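Local structure of putative SAM-dependent O-methyltranferase (Podospora anserina, 4YMH) at residues 25-30 with 56-61; 50-55 with 223-228; 154-157 with 161-164; 175-180 with 187-192; 230-233 with 237-240. The protein binds S-adenosyl-L-homocysteine and is probably an S-adenosylmethionine-dependent O-methyltransferase of the cation-dependent family. All blocks are in the same frame, centred on the assembly; numbering follows the deposited sequence.

Contact 1: residues 25-30 with 56-61; sequences HGIPDA and WMIFTA
Ile58 reaches out from helix 51-64 to the loop that leads into helix 29-41, and the contact across the two segments is purely apolar. Its terminal methyl CD1 does all the touching. Pro28 meets it tip to tip, ring carbon CD lying 3.6 Å from Ile58 CD1. Ile27 crosses Ile58 at about a right angle and offers only its branch methyl, CG2, at 4.1 Å from the same CD1. The extended chain of Ile58 (chi2 178°) holds that methyl at full length from the helix, and a single methyl can thus serve both neighbours.

The polar interactions stay within the helix. Trp56 O accepts from Thr60 twice, from the backbone N at 2.9 Å and from the hydroxyl OG1 at 2.6 Å, the two donors arriving from opposite faces of the carbonyl plane. This fixes the threonine hydroxyl against its own helix.

Pro28 is the N-cap residue of helix 29-41, and its ring also touches Glu85 of helix 78-86, while Met57 packs on Ser79, Ala82 and Trp83 of that helix. His25 hydrogen-bonds to Val219 of the second subunit, placing this junction of helices 29-41, 51-64 and 78-86 beside the dimer interface.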
# COMPACT_ATOMS: atom_id res chain seq x y z
N HIS A 25 -4.59 13.87 -2.30
CA HIS A 25 -4.15 14.93 -3.20
C HIS A 25 -4.22 14.42 -4.63
O HIS A 25 -3.88 13.28 -4.90
CB HIS A 25 -2.76 15.42 -2.83
CG HIS A 25 -2.77 16.29 -1.62
ND1 HIS A 25 -2.31 15.86 -0.39
CD2 HIS A 25 -3.26 17.53 -1.42
CE1 HIS A 25 -2.49 16.82 0.50
NE2 HIS A 25 -3.06 17.85 -0.10
N GLY A 26 -4.73 15.27 -5.52
CA GLY A 26 -4.94 14.87 -6.90
C GLY A 26 -3.70 14.94 -7.76
O GLY A 26 -2.67 15.47 -7.36
N ILE A 27 -3.79 14.39 -8.96
CA ILE A 27 -2.69 14.48 -9.90
C ILE A 27 -2.70 15.86 -10.54
O ILE A 27 -3.75 16.52 -10.56
CB ILE A 27 -2.76 13.37 -10.96
CG1 ILE A 27 -4.11 13.40 -11.68
CG2 ILE A 27 -2.56 11.99 -10.31
CD1 ILE A 27 -4.17 12.50 -12.87
N PRO A 28 -1.55 16.32 -11.04
CA PRO A 28 -1.48 17.66 -11.66
C PRO A 28 -2.44 17.81 -12.83
O PRO A 28 -2.79 16.81 -13.47
CB PRO A 28 -0.03 17.75 -12.13
CG PRO A 28 0.72 16.83 -11.27
CD PRO A 28 -0.22 15.68 -10.98
N ASP A 29 -2.84 19.04 -13.13
CA ASP A 29 -3.80 19.30 -14.21
C ASP A 29 -3.37 18.71 -15.55
O ASP A 29 -4.18 18.14 -16.29
CB ASP A 29 -4.04 20.80 -14.36
CG ASP A 29 -4.84 21.38 -13.21
OD1 ASP A 29 -5.39 20.59 -12.41
OD2 ASP A 29 -4.94 22.62 -13.12
N ALA A 30 -2.08 18.84 -15.85
CA ALA A 30 -1.55 18.38 -17.13
C ALA A 30 -1.72 16.88 -17.26
O ALA A 30 -2.01 16.36 -18.35
CB ALA A 30 -0.08 18.75 -17.26
N TRP A 56 -1.20 7.72 -6.15
CA TRP A 56 -0.38 6.75 -5.40
C TRP A 56 1.06 6.69 -5.94
O TRP A 56 2.02 6.65 -5.17
CB TRP A 56 -1.03 5.37 -5.46
CG TRP A 56 -0.15 4.23 -5.07
CD1 TRP A 56 0.32 3.94 -3.81
CD2 TRP A 56 0.35 3.20 -5.92
NE1 TRP A 56 1.07 2.80 -3.84
CE2 TRP A 56 1.11 2.32 -5.12
CE3 TRP A 56 0.21 2.93 -7.29
CZ2 TRP A 56 1.74 1.20 -5.64
CZ3 TRP A 56 0.84 1.81 -7.80
CH2 TRP A 56 1.60 0.96 -6.98
N MET A 57 1.20 6.69 -7.26
CA MET A 57 2.53 6.65 -7.86
C MET A 57 3.31 7.90 -7.50
O MET A 57 4.48 7.82 -7.12
CB MET A 57 2.42 6.49 -9.39
CG MET A 57 1.81 5.16 -9.81
SD MET A 57 1.64 5.04 -11.60
CE MET A 57 0.31 6.12 -11.92
N ILE A 58 2.67 9.07 -7.61
CA ILE A 58 3.36 10.32 -7.31
C ILE A 58 3.76 10.38 -5.82
O ILE A 58 4.88 10.76 -5.48
CB ILE A 58 2.50 11.54 -7.68
CG1 ILE A 58 2.29 11.57 -9.21
CG2 ILE A 58 3.15 12.82 -7.20
CD1 ILE A 58 1.41 12.69 -9.69
N PHE A 59 2.83 10.00 -4.95
CA PHE A 59 3.11 9.96 -3.51
C PHE A 59 4.29 9.04 -3.21
O PHE A 59 5.23 9.42 -2.49
CB PHE A 59 1.87 9.49 -2.73
CG PHE A 59 2.03 9.55 -1.21
CD1 PHE A 59 2.71 8.56 -0.53
CD2 PHE A 59 1.47 10.60 -0.48
CE1 PHE A 59 2.84 8.61 0.87
CE2 PHE A 59 1.59 10.65 0.90
CZ PHE A 59 2.29 9.67 1.57
N THR A 60 4.23 7.84 -3.77
CA THR A 60 5.27 6.84 -3.56
C THR A 60 6.64 7.33 -4.02
O THR A 60 7.64 7.13 -3.34
CB THR A 60 4.90 5.53 -4.30
OG1 THR A 60 3.63 5.07 -3.80
CG2 THR A 60 5.94 4.46 -4.07
N ALA A 61 6.68 7.98 -5.18
CA ALA A 61 7.93 8.56 -5.67
C ALA A 61 8.45 9.71 -4.80
O ALA A 61 9.65 9.82 -4.56
CB ALA A 61 7.75 9.05 -7.10

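Contact 2: residues 50-55 with 223-228; sequences SRLQGS and PVFDGV
The ring of Phe225 and the aliphatic part of Gln53 form the tight part of this contact. Gln53 CG sits over the centre of the ring, 3.5 Å from its centroid and 8° off the normal, a CH-pi contact. Val224 CG2 covers the opposite face, so the ring is sandwiched. Gln53 runs past the ring in the opposite direction, its amide turned 26° from the ring plane. An alanine in place of Phe225 is likely to leave Gln53 CG without its aromatic partner and a gap beside Leu52.

The looser side is the ring edge, where Leu52 CD2 stands 4.0 Å from Phe225 CE1. The amide of Gln53, a partly exposed residue, is used at the helix start: OE1 accepts from Ser50 N at 3.2 Å from above the carbonyl plane, and Gln53 N donates to Ser50 OG at 3.1 Å, a capping box.

Phe225 follows Val224 in a type II' turn closed by Gly227 N to Val224 O (2.8 Å). The turn connects antiparallel strands 217-222 and 228-233 and presents the ring to the first turn of helix 51-64. One turn on, the Trp56 ring meets Phe225, on which Leu222 of the second subunit also packs; helix 10-22 covers Leu52.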
# COMPACT_ATOMS: atom_id res chain seq x y z
N SER A 50 -5.82 4.15 -13.10
CA SER A 50 -6.80 5.16 -12.69
C SER A 50 -6.13 6.45 -12.19
O SER A 50 -4.91 6.51 -12.04
CB SER A 50 -7.68 4.61 -11.57
OG SER A 50 -6.93 4.51 -10.37
N ARG A 51 -6.94 7.47 -11.93
CA ARG A 51 -6.43 8.72 -11.35
C ARG A 51 -5.90 8.52 -9.92
O ARG A 51 -4.85 9.07 -9.55
CB ARG A 51 -7.52 9.79 -11.35
CG ARG A 51 -7.95 10.23 -12.74
CD ARG A 51 -9.03 11.30 -12.69
NE ARG A 51 -8.63 12.48 -11.92
CZ ARG A 51 -9.16 13.69 -12.06
NH1 ARG A 51 -10.11 13.90 -12.96
NH2 ARG A 51 -8.73 14.69 -11.31
N LEU A 52 -6.62 7.72 -9.13
CA LEU A 52 -6.19 7.44 -7.76
C LEU A 52 -4.83 6.74 -7.78
O LEU A 52 -3.94 7.07 -6.99
CB LEU A 52 -7.24 6.58 -7.03
CG LEU A 52 -6.94 6.23 -5.57
CD1 LEU A 52 -6.79 7.50 -4.74
CD2 LEU A 52 -8.05 5.33 -5.00
N GLN A 53 -4.66 5.80 -8.71
CA GLN A 53 -3.37 5.12 -8.84
C GLN A 53 -2.29 6.10 -9.22
O GLN A 53 -1.14 5.97 -8.78
CB GLN A 53 -3.42 4.00 -9.89
CG GLN A 53 -4.18 2.77 -9.46
CD GLN A 53 -4.18 1.70 -10.54
OE1 GLN A 53 -5.12 1.60 -11.31
NE2 GLN A 53 -3.10 0.92 -10.60
N GLY A 54 -2.64 7.10 -10.03
CA GLY A 54 -1.71 8.18 -10.33
C GLY A 54 -1.24 8.92 -9.09
O GLY A 54 -0.04 9.18 -8.89
N SER A 55 -2.19 9.28 -8.24
CA SER A 55 -1.84 9.92 -6.95
C SER A 55 -0.93 9.02 -6.12
O SER A 55 0.01 9.49 -5.49
CB SER A 55 -3.09 10.27 -6.17
OG SER A 55 -3.85 11.23 -6.89
N PRO A 223 -3.66 -6.30 -1.29
CA PRO A 223 -4.99 -6.33 -1.90
C PRO A 223 -5.52 -4.90 -2.11
O PRO A 223 -6.52 -4.49 -1.50
CB PRO A 223 -5.84 -7.10 -0.88
CG PRO A 223 -5.21 -6.73 0.44
CD PRO A 223 -3.71 -6.58 0.17
N VAL A 224 -4.82 -4.17 -2.98
CA VAL A 224 -5.20 -2.80 -3.32
C VAL A 224 -5.26 -2.70 -4.85
O VAL A 224 -4.53 -3.41 -5.54
CB VAL A 224 -4.19 -1.77 -2.71
CG1 VAL A 224 -2.85 -1.82 -3.44
CG2 VAL A 224 -4.77 -0.34 -2.63
N PHE A 225 -6.14 -1.85 -5.37
CA PHE A 225 -6.31 -1.69 -6.82
C PHE A 225 -6.62 -3.06 -7.44
O PHE A 225 -7.51 -3.75 -6.96
CB PHE A 225 -5.07 -1.03 -7.44
CG PHE A 225 -4.73 0.31 -6.81
CD1 PHE A 225 -5.70 1.28 -6.64
CD2 PHE A 225 -3.43 0.61 -6.40
CE1 PHE A 225 -5.40 2.51 -6.07
CE2 PHE A 225 -3.13 1.85 -5.84
CZ PHE A 225 -4.13 2.79 -5.67
N ASP A 226 -5.89 -3.46 -8.47
CA ASP A 226 -6.14 -4.77 -9.11
C ASP A 226 -5.09 -5.78 -8.61
O ASP A 226 -4.72 -6.72 -9.31
CB ASP A 226 -6.11 -4.63 -10.64
CG ASP A 226 -6.61 -5.88 -11.38
OD1 ASP A 226 -7.39 -6.68 -10.80
OD2 ASP A 226 -6.22 -6.06 -12.55
N GLY A 227 -4.62 -5.58 -7.38
CA GLY A 227 -3.62 -6.45 -6.79
C GLY A 227 -2.22 -5.92 -7.08
O GLY A 227 -1.84 -5.79 -8.24
N VAL A 228 -1.47 -5.60 -6.03
CA VAL A 228 -0.12 -5.07 -6.23
C VAL A 228 0.89 -5.90 -5.46
O VAL A 228 0.84 -5.95 -4.24
CB VAL A 228 -0.02 -3.61 -5.77
CG1 VAL A 228 1.43 -3.10 -5.90
CG2 VAL A 228 -1.01 -2.73 -6.57

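Contact 3: residues 154-157 with 161-164; sequences VKTI and GLLS
Thr156 makes the first, light touch of this helix end: its methyl CG2 lies 4.4 Å from Leu162 CD1. The next residue, Ile157, carries most of the contact. Its carbonyl O accepts from Leu162 N at 3.0 Å, with an N-H...O angle of 164° and the donor in the carbonyl plane. That bond reaches back five residues and belongs to the Schellman motif that ends helix 150-159. Gly161, the first residue to leave helical geometry, has a positive phi of 61°, and this turns the chain sharply enough for the next N-H to point back into the last turn.

The side chain of Ile157 completes the cap on its apolar side. With chi1 at -75°, the branch methyl CG2 points away from the backbone N, and there it meets the residues that follow the turn: Leu163 CB at 3.9 Å and Leu162 CB at 4.3 Å. Leu162 therefore meets the same isoleucine with both its backbone and its side chain, the hydrophobic pairing familiar from Schellman caps.

Helix 150-159 is the connection of a beta-alpha-beta crossover between parallel neighbours 138-143 and 167-171, with the short strand 163-164 following the cap. Ile157 and Leu163 both pack on Ile141 and Ile169 of those strands, while Thr156, Ile157 and Leu162 touch Leu131 of helix 127-133.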
# COMPACT_ATOMS: atom_id res chain seq x y z
N VAL A 154 10.96 -10.50 -13.43
CA VAL A 154 11.47 -10.39 -12.06
C VAL A 154 12.75 -11.22 -11.99
O VAL A 154 13.74 -10.79 -11.38
CB VAL A 154 10.44 -10.86 -11.01
CG1 VAL A 154 11.10 -11.02 -9.64
CG2 VAL A 154 9.28 -9.87 -10.92
N LYS A 155 12.76 -12.35 -12.69
CA LYS A 155 13.95 -13.20 -12.65
C LYS A 155 15.16 -12.42 -13.18
O LYS A 155 16.21 -12.37 -12.53
CB LYS A 155 13.72 -14.49 -13.46
CG LYS A 155 14.88 -15.45 -13.42
CD LYS A 155 14.62 -16.62 -14.35
CE LYS A 155 15.86 -17.47 -14.55
NZ LYS A 155 16.33 -17.96 -13.23
N THR A 156 14.97 -11.77 -14.32
CA THR A 156 16.05 -11.02 -14.95
C THR A 156 16.50 -9.96 -13.96
O THR A 156 17.70 -9.82 -13.68
CB THR A 156 15.62 -10.39 -16.29
OG1 THR A 156 15.43 -11.43 -17.26
CG2 THR A 156 16.68 -9.42 -16.81
N ILE A 157 15.51 -9.29 -13.38
CA ILE A 157 15.79 -8.16 -12.50
C ILE A 157 16.64 -8.62 -11.33
O ILE A 157 17.64 -8.00 -10.99
CB ILE A 157 14.49 -7.50 -12.03
CG1 ILE A 157 13.89 -6.69 -13.17
CG2 ILE A 157 14.74 -6.62 -10.83
CD1 ILE A 157 12.45 -6.31 -12.97
N GLY A 161 20.87 -8.03 -10.89
CA GLY A 161 21.00 -6.98 -9.89
C GLY A 161 20.54 -5.62 -10.38
O GLY A 161 21.21 -4.61 -10.14
N LEU A 162 19.39 -5.58 -11.05
CA LEU A 162 18.85 -4.33 -11.59
C LEU A 162 18.03 -3.60 -10.54
O LEU A 162 17.67 -2.43 -10.70
CB LEU A 162 17.98 -4.60 -12.83
CG LEU A 162 18.69 -4.95 -14.14
CD1 LEU A 162 17.69 -5.44 -15.18
CD2 LEU A 162 19.46 -3.75 -14.67
N LEU A 163 17.71 -4.31 -9.46
CA LEU A 163 17.07 -3.73 -8.29
C LEU A 163 18.12 -3.33 -7.27
O LEU A 163 18.94 -4.16 -6.89
CB LEU A 163 16.10 -4.72 -7.66
CG LEU A 163 15.28 -4.15 -6.50
CD1 LEU A 163 14.22 -3.19 -7.04
CD2 LEU A 163 14.65 -5.28 -5.67
N SER A 164 18.10 -2.08 -6.81
CA SER A 164 19.06 -1.65 -5.80
C SER A 164 18.82 -2.34 -4.46
O SER A 164 17.76 -2.93 -4.24
CB SER A 164 19.00 -0.13 -5.61
OG SER A 164 17.76 0.25 -5.02

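Contact 4: residues 175-180 with 187-192; sequences FARGLT and PWLNDH
Leu189 lays its two methyls over the other segment: CD2 meets Leu179 CD1 at 3.9 Å, and CD1 comes to 4.2 Å from Arg177 CG. With CG anti to the backbone N (chi1 -170°), the leucine extends toward the turn at 175-180, which it meets between the aliphatic part of Arg177 and the end of Leu179. Trp188 joins from beside it. Its six-membered ring reaches Arg177 through CH2, 4.3 Å from Arg177 CD, and through CZ2, 3.9 Å from Arg177 O, which stands obliquely to the ring.

A water ties the indole to the same carbonyl. It accepts from Trp188 NE1 at 2.7 Å, lying in the plane of the ring at its edge, and stands 2.8 Å from Arg177 O.

Both segments belong to the long connection between strand 167-171 and helix 194-212 of the class I methyltransferase fold. The first half is tightly coiled: Ala176, Arg177 and Gly178 all have positive phi, and Phe175 O accepts from Gly178 N at 2.8 Å and from Thr180 N at 3.0 Å, from opposite faces of its plane.

The charged end of Arg177 leads elsewhere, NH1 forming a salt bridge with Asp226. Trp197 of helix 194-212 packs on both Arg177 and Leu179, and Pro7 of the second subunit touches Trp188.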
# COMPACT_ATOMS: atom_id res chain seq x y z
N PHE A 175 -4.03 -9.44 -9.52
CA PHE A 175 -5.27 -10.18 -9.26
C PHE A 175 -6.00 -10.60 -10.54
O PHE A 175 -6.87 -11.46 -10.49
CB PHE A 175 -6.24 -9.34 -8.43
CG PHE A 175 -5.90 -9.27 -6.96
CD1 PHE A 175 -4.92 -10.09 -6.40
CD2 PHE A 175 -6.56 -8.38 -6.14
CE1 PHE A 175 -4.63 -10.02 -5.04
CE2 PHE A 175 -6.26 -8.30 -4.78
CZ PHE A 175 -5.30 -9.12 -4.24
N ALA A 176 -5.69 -9.93 -11.65
CA ALA A 176 -6.39 -10.17 -12.92
C ALA A 176 -7.91 -10.11 -12.69
O ALA A 176 -8.65 -11.03 -13.05
CB ALA A 176 -5.98 -11.53 -13.53
N ARG A 177 -8.34 -9.03 -12.03
CA ARG A 177 -9.74 -8.75 -11.71
C ARG A 177 -10.34 -9.70 -10.67
O ARG A 177 -11.54 -9.66 -10.39
CB ARG A 177 -10.59 -8.79 -12.99
CG ARG A 177 -10.04 -7.90 -14.11
CD ARG A 177 -10.13 -6.44 -13.74
NE ARG A 177 -10.12 -5.59 -14.93
CZ ARG A 177 -9.08 -4.88 -15.36
NH1 ARG A 177 -7.93 -4.91 -14.69
NH2 ARG A 177 -9.20 -4.14 -16.45
N GLY A 178 -9.49 -10.54 -10.09
CA GLY A 178 -9.92 -11.55 -9.14
C GLY A 178 -9.67 -12.95 -9.69
O GLY A 178 -9.63 -13.91 -8.95
N LEU A 179 -9.46 -13.05 -11.00
CA LEU A 179 -9.39 -14.38 -11.62
C LEU A 179 -8.07 -15.11 -11.35
O LEU A 179 -8.00 -16.34 -11.53
CB LEU A 179 -9.65 -14.27 -13.13
CG LEU A 179 -11.01 -13.67 -13.52
CD1 LEU A 179 -11.24 -13.81 -15.04
CD2 LEU A 179 -12.15 -14.33 -12.75
N THR A 180 -7.05 -14.38 -10.90
CA THR A 180 -5.82 -15.03 -10.43
C THR A 180 -6.11 -15.97 -9.27
O THR A 180 -5.54 -17.07 -9.16
CB THR A 180 -4.76 -13.98 -9.98
OG1 THR A 180 -4.33 -13.24 -11.13
CG2 THR A 180 -3.57 -14.65 -9.33
N PRO A 187 -17.65 -12.54 -10.70
CA PRO A 187 -18.87 -12.82 -11.45
C PRO A 187 -19.42 -11.58 -12.15
O PRO A 187 -20.16 -11.72 -13.12
CB PRO A 187 -19.84 -13.35 -10.38
CG PRO A 187 -19.30 -12.86 -9.09
CD PRO A 187 -17.81 -12.74 -9.25
N TRP A 188 -19.04 -10.39 -11.68
CA TRP A 188 -19.46 -9.12 -12.26
C TRP A 188 -18.78 -8.84 -13.59
O TRP A 188 -19.24 -7.99 -14.36
CB TRP A 188 -19.14 -7.96 -11.29
CG TRP A 188 -17.69 -7.94 -10.92
CD1 TRP A 188 -17.09 -8.64 -9.89
CD2 TRP A 188 -16.63 -7.23 -11.59
NE1 TRP A 188 -15.74 -8.40 -9.89
CE2 TRP A 188 -15.43 -7.54 -10.91
CE3 TRP A 188 -16.59 -6.37 -12.69
CZ2 TRP A 188 -14.21 -7.01 -11.30
CZ3 TRP A 188 -15.37 -5.84 -13.07
CH2 TRP A 188 -14.20 -6.17 -12.38
N LEU A 189 -17.67 -9.52 -13.84
CA LEU A 189 -16.82 -9.20 -14.98
C LEU A 189 -17.52 -9.39 -16.32
O LEU A 189 -18.25 -10.36 -16.51
CB LEU A 189 -15.54 -10.03 -14.94
CG LEU A 189 -14.44 -9.63 -15.93
CD1 LEU A 189 -13.96 -8.21 -15.66
CD2 LEU A 189 -13.29 -10.60 -15.85
N ASN A 190 -17.31 -8.45 -17.24
CA ASN A 190 -17.83 -8.55 -18.61
C ASN A 190 -17.38 -9.85 -19.27
O ASN A 190 -16.20 -10.15 -19.34
CB ASN A 190 -17.35 -7.33 -19.41
CG ASN A 190 -17.77 -7.37 -20.86
OD1 ASN A 190 -18.67 -8.11 -21.26
ND2 ASN A 190 -17.12 -6.53 -21.67
N ASP A 191 -18.34 -10.64 -19.75
CA ASP A 191 -18.01 -11.95 -20.32
C ASP A 191 -17.06 -11.86 -21.53
O ASP A 191 -16.31 -12.79 -21.79
CB ASP A 191 -19.28 -12.69 -20.73
CG ASP A 191 -20.02 -13.29 -19.54
OD1 ASP A 191 -19.37 -13.61 -18.52
OD2 ASP A 191 -21.26 -13.42 -19.63
N HIS A 192 -17.11 -10.75 -22.24
CA HIS A 192 -16.31 -10.58 -23.46
C HIS A 192 -14.80 -10.52 -23.19
O HIS A 192 -14.00 -10.83 -24.07
CB HIS A 192 -16.74 -9.32 -24.20
CG HIS A 192 -18.10 -9.42 -24.81
ND1 HIS A 192 -18.70 -8.38 -25.48
CD2 HIS A 192 -18.98 -10.45 -24.85
CE1 HIS A 192 -19.89 -8.77 -25.92
NE2 HIS A 192 -20.08 -10.02 -25.55
O HOH W 1 -13.48 -8.87 -8.55

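Contact 5: residues 230-233 with 237-240; sequences QIRW and AQRA
The indole of Trp233 is met obliquely, neither squarely on a face nor at an edge, by Ala237 O and Gln238 CG. Trp233 CE3 lies 4.1 Å from Ala237 O and 4.3 Å from Ala237 CB. The root of the side chain is closer, Trp233 CB standing 3.7 Å from Gln238 CG. The second pair of flat groups, the guanidinium of Arg232 and the amide of Gln238, has planes turned 76° apart. Arg232 NH2 and Gln238 NE2 approach to 3.4 Å, but both are donors and no bond joins them.

Arg232 is held by carboxylates instead: NH1 forms a salt bridge with Asp218, NH2 one with Asp235. Its chain is bent at chi3 (-69°), which brings the guanidinium round toward Gln238.

Strand 228-233 runs antiparallel to both its neighbours, 167-171 and 217-222, in the seven-stranded sheet of order 3-2-1-4-5-7-6 that marks the class I methyltransferase fold. Beyond Trp233 the chain runs on past the end of the strand as the C-terminal tail, and the side chain of Gln238 reaches back from it toward Arg232 and Trp233.

Inside the tail, Arg239 NH1 donates to Gln238 O at 2.9 Å; the carbonyl oxygen lies in the guanidinium plane, whereas the donor sits well above the carbonyl plane (55° out of it). Gln238 also touches Asn166, and Trp233 packs on Leu158 of helix 150-159 and its NE1 hydrogen-bonds to Leu163 O.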
# COMPACT_ATOMS: atom_id res chain seq x y z
N GLN A 230 4.41 -6.30 -3.96
CA GLN A 230 5.62 -5.59 -3.54
C GLN A 230 6.74 -6.60 -3.35
O GLN A 230 6.56 -7.61 -2.67
CB GLN A 230 5.39 -4.82 -2.23
CG GLN A 230 4.26 -3.81 -2.31
CD GLN A 230 4.07 -3.00 -1.03
OE1 GLN A 230 4.71 -3.26 -0.02
NE2 GLN A 230 3.21 -2.01 -1.10
N ILE A 231 7.89 -6.32 -3.94
CA ILE A 231 9.03 -7.23 -3.83
C ILE A 231 10.25 -6.45 -3.36
O ILE A 231 10.55 -5.39 -3.89
CB ILE A 231 9.35 -7.91 -5.18
CG1 ILE A 231 8.11 -8.64 -5.73
CG2 ILE A 231 10.52 -8.87 -5.02
CD1 ILE A 231 8.31 -9.20 -7.16
N ARG A 232 10.95 -6.98 -2.35
CA ARG A 232 12.21 -6.35 -1.93
C ARG A 232 13.26 -7.43 -1.75
O ARG A 232 12.92 -8.60 -1.61
CB ARG A 232 12.04 -5.55 -0.63
CG ARG A 232 11.70 -6.39 0.59
CD ARG A 232 11.56 -5.58 1.89
NE ARG A 232 12.84 -5.04 2.35
CZ ARG A 232 13.65 -5.64 3.22
NH1 ARG A 232 13.32 -6.82 3.76
NH2 ARG A 232 14.80 -5.07 3.57
N TRP A 233 14.53 -7.06 -1.74
CA TRP A 233 15.54 -8.01 -1.30
C TRP A 233 15.32 -8.33 0.17
O TRP A 233 15.03 -7.41 0.96
CB TRP A 233 16.96 -7.44 -1.47
CG TRP A 233 17.39 -7.11 -2.87
CD1 TRP A 233 17.54 -5.86 -3.40
CD2 TRP A 233 17.79 -8.03 -3.89
NE1 TRP A 233 17.99 -5.95 -4.69
CE2 TRP A 233 18.15 -7.27 -5.02
CE3 TRP A 233 17.87 -9.43 -3.96
CZ2 TRP A 233 18.59 -7.85 -6.21
CZ3 TRP A 233 18.31 -10.01 -5.15
CH2 TRP A 233 18.66 -9.22 -6.25
N ALA A 237 19.96 -10.76 1.75
CA ALA A 237 20.22 -10.99 0.33
C ALA A 237 20.73 -9.74 -0.39
O ALA A 237 21.14 -9.80 -1.55
CB ALA A 237 18.95 -11.50 -0.36
N GLN A 238 20.67 -8.60 0.30
CA GLN A 238 21.19 -7.36 -0.25
C GLN A 238 22.69 -7.49 -0.47
O GLN A 238 23.40 -8.09 0.35
CB GLN A 238 20.88 -6.17 0.68
CG GLN A 238 19.39 -5.92 0.86
CD GLN A 238 19.09 -4.84 1.89
OE1 GLN A 238 19.99 -4.33 2.55
NE2 GLN A 238 17.82 -4.52 2.04
N ARG A 239 23.17 -6.93 -1.57
CA ARG A 239 24.57 -7.07 -1.94
C ARG A 239 25.19 -5.70 -2.19
O ARG A 239 24.47 -4.71 -2.37
CB ARG A 239 24.71 -7.98 -3.18
CG ARG A 239 24.40 -9.47 -2.89
CD ARG A 239 25.35 -9.99 -1.82
NE ARG A 239 25.18 -11.40 -1.48
CZ ARG A 239 24.48 -11.83 -0.44
NH1 ARG A 239 23.87 -10.96 0.34
NH2 ARG A 239 24.39 -13.14 -0.19
N ALA A 240 26.52 -5.63 -2.18
CA ALA A 240 27.22 -4.36 -2.37
C ALA A 240 27.56 -4.14 -3.85
O ALA A 240 26.78 -4.46 -4.74
CB ALA A 240 28.48 -4.32 -1.52

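Contacts 1 and 2 share helix 51-64, their centres 12 Å apart, and join directly where His25 O lies 2.8 Å from Ser55 OG. Contact 2 is nearest the ligand: the side chain of Gln53 is about 6 Å from the bound S-adenosyl-L-homocysteine, against about 11 Å for Ile27 of contact 1 and 10 Å for Arg177 of contact 4. Contact 4 is coupled to contact 2 by the salt bridge Arg177 NH1 to Asp226 OD2, 3.0 Å long. Contacts 3 and 5 form a separate pair, centres 9 Å apart, linked through Leu163 O and Trp233 NE1 at 3.0 Å. Contacts 1, 2, 4 and 5 also touch the second subunit.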